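Local coordinates for disulfide bond forming protein (DsbF) (Mycobacterium tuberculosis, PDB 3IOS) that belongs to the thioredoxin family and probably catalyses the oxidation of reduced, unfolded secreted proteins to form disulfide bonds, at residues A48-T53 / G78-P83; A24-G29 / T98-T103. One frame throughout, in Å; residues are numbered along the deposited sequence.

Contact 1: A48-T53 / G78-P83; sequences APWCPT and GLDQVP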
loop_
_atom_site.group_PDB
_atom_site.type_symbol
_atom_site.label_atom_id
_atom_site.label_comp_id
_atom_site.label_asym_id
_atom_site.label_seq_id
_atom_site.Cartn_x
_atom_site.Cartn_y
_atom_site.Cartn_z
ATOM N N ALA A 48 7.841 2.510 -5.556
ATOM C CA ALA A 48 8.337 2.501 -6.936
ATOM C C ALA A 48 9.477 1.484 -6.887
ATOM O O ALA A 48 10.279 1.495 -5.960
ATOM C CB ALA A 48 8.857 3.882 -7.334
ATOM N N PRO A 49 9.566 0.600 -7.891
ATOM C CA PRO A 49 10.607 -0.433 -7.943
ATOM C C PRO A 49 12.052 0.048 -7.857
ATOM O O PRO A 49 12.903 -0.628 -7.276
ATOM C CB PRO A 49 10.336 -1.139 -9.277
ATOM C CG PRO A 49 8.908 -0.830 -9.571
ATOM C CD PRO A 49 8.761 0.588 -9.121
ATOM N N TRP A 50 12.320 1.213 -8.438
ATOM C CA TRP A 50 13.663 1.776 -8.473
ATOM C C TRP A 50 14.017 2.615 -7.258
ATOM O O TRP A 50 15.151 3.124 -7.160
ATOM C CB TRP A 50 13.817 2.616 -9.744
ATOM C CG TRP A 50 12.651 3.537 -9.955
ATOM C CD1 TRP A 50 11.591 3.344 -10.791
ATOM C CD2 TRP A 50 12.389 4.755 -9.248
ATOM N NE1 TRP A 50 10.682 4.363 -10.650
ATOM C CE2 TRP A 50 11.151 5.248 -9.714
ATOM C CE3 TRP A 50 13.085 5.485 -8.273
ATOM C CZ2 TRP A 50 10.582 6.429 -9.226
ATOM C CZ3 TRP A 50 12.520 6.657 -7.787
ATOM C CH2 TRP A 50 11.282 7.121 -8.271
ATOM N N CYS A 51 13.114 2.783 -6.332
ATOM C CA CYS A 51 13.381 3.600 -5.182
ATOM C C CYS A 51 14.141 2.842 -4.086
ATOM O O CYS A 51 13.610 1.879 -3.489
ATOM C CB CYS A 51 11.929 4.030 -4.715
ATOM S SG CYS A 51 12.163 5.269 -3.325
ATOM N N PRO A 52 15.352 3.277 -3.814
ATOM C CA PRO A 52 16.158 2.664 -2.779
ATOM C C PRO A 52 15.552 2.667 -1.406
ATOM O O PRO A 52 15.763 1.736 -0.627
ATOM C CB PRO A 52 17.474 3.443 -2.869
ATOM C CG PRO A 52 17.034 4.792 -3.332
ATOM C CD PRO A 52 16.021 4.454 -4.397
ATOM N N THR A 53 14.803 3.715 -1.107
ATOM C CA THR A 53 14.149 3.809 0.189
ATOM C C THR A 53 13.055 2.745 0.265
ATOM O O THR A 53 12.894 2.089 1.294
ATOM C CB THR A 53 13.544 5.207 0.409
ATOM O OG1 THR A 53 14.588 6.188 0.344
ATOM C CG2 THR A 53 12.866 5.294 1.765
ATOM N N GLY A 78 4.014 2.250 -8.493
ATOM C CA GLY A 78 3.854 3.231 -9.544
ATOM C C GLY A 78 5.177 3.690 -10.122
ATOM O O GLY A 78 6.248 3.251 -9.695
ATOM N N LEU A 79 5.085 4.561 -11.123
ATOM C CA LEU A 79 6.245 5.152 -11.781
ATOM C C LEU A 79 7.174 4.167 -12.479
ATOM O O LEU A 79 8.390 4.353 -12.495
ATOM C CB LEU A 79 7.040 5.988 -10.770
ATOM C CG LEU A 79 6.228 7.065 -10.043
ATOM C CD1 LEU A 79 7.155 7.920 -9.192
ATOM C CD2 LEU A 79 5.492 7.931 -11.059
ATOM N N ASP A 80 6.598 3.122 -13.054
ATOM C CA ASP A 80 7.378 2.122 -13.769
ATOM C C ASP A 80 6.410 1.147 -14.418
ATOM O O ASP A 80 5.195 1.333 -14.332
ATOM C CB ASP A 80 8.321 1.399 -12.806
ATOM C CG ASP A 80 9.592 0.920 -13.485
ATOM O OD1 ASP A 80 10.597 0.697 -12.778
ATOM O OD2 ASP A 80 9.583 0.762 -14.724
ATOM N N GLN A 81 6.941 0.120 -15.072
ATOM C CA GLN A 81 6.100 -0.873 -15.725
ATOM C C GLN A 81 6.095 -2.178 -14.937
ATOM O O GLN A 81 6.898 -2.372 -14.023
ATOM C CB GLN A 81 6.587 -1.110 -17.158
ATOM C CG GLN A 81 6.604 0.162 -18.000
ATOM C CD GLN A 81 5.216 0.742 -18.229
ATOM O OE1 GLN A 81 5.065 1.939 -18.479
ATOM N NE2 GLN A 81 4.196 -0.109 -18.159
ATOM N N VAL A 82 5.180 -3.070 -15.299
ATOM C CA VAL A 82 5.021 -4.350 -14.623
ATOM C C VAL A 82 6.291 -5.172 -14.384
ATOM O O VAL A 82 6.526 -5.639 -13.270
ATOM C CB VAL A 82 3.979 -5.228 -15.364
ATOM C CG1 VAL A 82 3.928 -6.621 -14.751
ATOM C CG2 VAL A 82 2.608 -4.573 -15.281
ATOM N N PRO A 83 7.122 -5.370 -15.419
ATOM C CA PRO A 83 8.347 -6.155 -15.231
ATOM C C PRO A 83 9.195 -5.689 -14.050
ATOM O O PRO A 83 9.687 -6.501 -13.271
ATOM C CB PRO A 83 9.072 -5.987 -16.565
ATOM C CG PRO A 83 7.939 -5.878 -17.538
ATOM C CD PRO A 83 6.988 -4.940 -16.824
#
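W50 meets L79 and D80 where two loops at the ends of adjacent parallel strands come together in this thioredoxin fold. W50 directly precedes C51, the first cysteine of the CxxC motif at the start of helix 52-67; C51 and C54 can form a disulfide. A type I turn from A48 to C51, closed by C51 N to A48 O, shapes the approach to that helix.

The main polar link is one bond across the segments, W50 NE1 to L79 O at 2.9 Å, almost straight at 165°. The carbonyl oxygen lies in the plane of the indole, whereas the N-H reaches it from above the carbonyl plane. With chi1 at 47°, CG of W50 sits between its own N and carbonyl carbon, and the indole is folded back so that one face lies over A48 CB, toward the ring's rim. A weaker polar contact is CA-H...O, from A48 CA to G78 O at 3.5 Å, next to the backbone bonding between G78 and W47.

Nonpolar contacts flank the indole bond. CD1 of L79 touches the rim of the six-membered ring at W50 CZ2, 3.7 Å away. Deeper in, the ring of P49 presents CD to D80 CB at 3.8 Å, and the P49 side chain also packs on A84, M85 and F88 of helix 82-91.

The carboxylate of D80 faces two ways, at 44° to the indole plane. OD2 accepts Q81 N at 2.7 Å on its anti side, which helps to fix the group's rotation, and OD1 comes in at the indole edge, 3.5 Å from W50 CD1.

Contact 2: A24-G29 / T98-T103; sequences AKTLDG and TQLADT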
loop_
_atom_site.group_PDB
_atom_site.type_symbol
_atom_site.label_atom_id
_atom_site.label_comp_id
_atom_site.label_asym_id
_atom_site.label_seq_id
_atom_site.Cartn_x
_atom_site.Cartn_y
_atom_site.Cartn_z
ATOM N N ALA A 24 -8.509 -1.034 -9.494
ATOM C CA ALA A 24 -7.161 -1.263 -9.993
ATOM C C ALA A 24 -6.949 -2.733 -10.315
ATOM O O ALA A 24 -7.825 -3.560 -10.078
ATOM C CB ALA A 24 -6.137 -0.798 -8.953
ATOM N N LYS A 25 -5.783 -3.050 -10.870
ATOM C CA LYS A 25 -5.440 -4.428 -11.206
ATOM C C LYS A 25 -4.256 -4.855 -10.348
ATOM O O LYS A 25 -3.315 -4.085 -10.167
ATOM C CB LYS A 25 -5.051 -4.544 -12.684
ATOM C CG LYS A 25 -6.216 -4.654 -13.664
ATOM C CD LYS A 25 -6.834 -6.047 -13.634
ATOM C CE LYS A 25 -7.896 -6.216 -14.712
ATOM N NZ LYS A 25 -8.531 -7.564 -14.651
ATOM N N THR A 26 -4.302 -6.069 -9.814
ATOM C CA THR A 26 -3.197 -6.556 -8.993
ATOM C C THR A 26 -2.102 -7.073 -9.914
ATOM O O THR A 26 -2.345 -7.357 -11.088
ATOM C CB THR A 26 -3.626 -7.699 -8.057
ATOM O OG1 THR A 26 -3.923 -8.877 -8.824
ATOM C CG2 THR A 26 -4.853 -7.294 -7.261
ATOM N N LEU A 27 -0.894 -7.189 -9.380
ATOM C CA LEU A 27 0.230 -7.677 -10.169
ATOM C C LEU A 27 -0.021 -9.073 -10.721
ATOM O O LEU A 27 0.512 -9.433 -11.774
ATOM C CB LEU A 27 1.502 -7.699 -9.326
ATOM C CG LEU A 27 2.548 -6.611 -9.556
ATOM C CD1 LEU A 27 3.791 -6.970 -8.756
ATOM C CD2 LEU A 27 2.894 -6.501 -11.034
ATOM N N ASP A 28 -0.821 -9.864 -10.012
ATOM C CA ASP A 28 -1.110 -11.222 -10.456
ATOM C C ASP A 28 -2.404 -11.357 -11.259
ATOM O O ASP A 28 -3.001 -12.431 -11.320
ATOM C CB ASP A 28 -1.092 -12.190 -9.261
ATOM C CG ASP A 28 -2.023 -11.771 -8.140
ATOM O OD1 ASP A 28 -2.111 -10.561 -7.846
ATOM O OD2 ASP A 28 -2.650 -12.666 -7.533
ATOM N N GLY A 29 -2.827 -10.252 -11.870
ATOM C CA GLY A 29 -4.009 -10.252 -12.720
ATOM C C GLY A 29 -5.420 -10.228 -12.155
ATOM O O GLY A 29 -6.357 -10.591 -12.865
ATOM N N THR A 98 -1.559 -8.027 -1.080
ATOM C CA THR A 98 -1.944 -7.470 -2.369
ATOM C C THR A 98 -1.019 -6.384 -2.901
ATOM O O THR A 98 -0.653 -5.460 -2.176
ATOM C CB THR A 98 -3.371 -6.882 -2.310
ATOM O OG1 THR A 98 -4.286 -7.886 -1.855
ATOM C CG2 THR A 98 -3.806 -6.393 -3.686
ATOM N N GLN A 99 -0.650 -6.501 -4.176
ATOM C CA GLN A 99 0.198 -5.507 -4.829
ATOM C C GLN A 99 -0.542 -4.974 -6.062
ATOM O O GLN A 99 -0.922 -5.747 -6.940
ATOM C CB GLN A 99 1.527 -6.129 -5.275
ATOM C CG GLN A 99 2.409 -6.645 -4.153
ATOM C CD GLN A 99 2.891 -5.549 -3.235
ATOM O OE1 GLN A 99 2.859 -4.364 -3.585
ATOM N NE2 GLN A 99 3.353 -5.935 -2.051
ATOM N N LEU A 100 -0.753 -3.662 -6.122
ATOM C CA LEU A 100 -1.437 -3.056 -7.265
ATOM C C LEU A 100 -0.440 -2.466 -8.250
ATOM O O LEU A 100 0.509 -1.784 -7.859
ATOM C CB LEU A 100 -2.380 -1.940 -6.809
ATOM C CG LEU A 100 -3.384 -2.303 -5.718
ATOM C CD1 LEU A 100 -4.288 -1.115 -5.456
ATOM C CD2 LEU A 100 -4.188 -3.513 -6.139
ATOM N N ALA A 101 -0.662 -2.727 -9.535
ATOM C CA ALA A 101 0.212 -2.192 -10.578
ATOM C C ALA A 101 -0.439 -0.911 -11.094
ATOM O O ALA A 101 -1.212 -0.943 -12.054
ATOM C CB ALA A 101 0.365 -3.206 -11.703
ATOM N N ASP A 102 -0.120 0.210 -10.454
ATOM C CA ASP A 102 -0.698 1.509 -10.800
ATOM C C ASP A 102 0.064 2.222 -11.916
ATOM O O ASP A 102 0.545 3.343 -11.740
ATOM C CB ASP A 102 -0.752 2.386 -9.536
ATOM C CG ASP A 102 -1.546 3.663 -9.736
ATOM O OD1 ASP A 102 -2.607 3.605 -10.396
ATOM O OD2 ASP A 102 -1.122 4.719 -9.221
ATOM N N THR A 103 0.151 1.569 -13.071
ATOM C CA THR A 103 0.863 2.129 -14.210
ATOM C C THR A 103 0.241 3.406 -14.762
ATOM O O THR A 103 0.951 4.257 -15.300
ATOM C CB THR A 103 1.000 1.095 -15.351
ATOM O OG1 THR A 103 -0.292 0.593 -15.710
ATOM C CG2 THR A 103 1.886 -0.058 -14.913
HETATM O O HOH W 1 -3.937 -0.832 -11.359
HETATM O O HOH W 2 -1.198 -9.066 -5.585
#
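A single beta bridge between T26 and L100 ties the small antiparallel hairpin of strands 23-25 and 31-33 to strand 98-101, the outermost strand on one side of the five-stranded thioredoxin-type sheet. Two backbone bonds frame the pair, A101 N to K25 O at 3.0 Å and L27 N to Q99 O at 2.8 Å. This is the pattern of an antiparallel non-hydrogen-bonded pair, and the CA atoms of T26 and L100 are only 4.3 Å apart. The segments nevertheless run 100° from each other, which is consistent with a single bridge.

The side chain of T26 divides its work. Its methyl CG2, beside the backbone N, meets T98 CG2 at 3.8 Å and also touches L100 CD2; the other methyl of L100, CD1, meets A24 CB at 4.0 Å. With chi1 at 69° the hydroxyl of T26 is turned toward the D28 carboxylate, within the type I turn running to G29. There OG1 donates to D28 OD1 at 2.7 Å, from above the carboxylate plane, and accepts from H30 N.

Water extends the join at both ends. One molecule accepts from K25 N and donates to A101 O; another donates to D28 OD1 and accepts from Q99 N.

L27 and A101 together pack on helix 82-91. CD2 of L27 lies 4.2 Å from A101 CB, and the L27 side chain touches V82, M85 and V89 of the helix while A101 touches M85. On its other edge, strand 98-101 runs parallel to strand 72-77, where L100 shares backbone bonds with G75 and A77 and packs on V74.

Both contacts lean on helix 82-91, which begins within G78-P83 of contact 1 and precedes strand 98-101 of contact 2; M85 of that helix is shared by both. Their centres are 13 Å apart, yet they also meet directly: V82 CG1 is 3.9 Å from L27 CD2, and D80 O is 3.6 Å from T103 CG2. Contact 1, not contact 2, holds a cysteine of the redox-active CxxC pair, C51, so the A24-G29 / T98-T103 pairing reaches the active-site loop through G78-P83 and the helix that follows. A further thread is W47, which bonds G78 through its backbone and Q99 OE1 through its indole nitrogen.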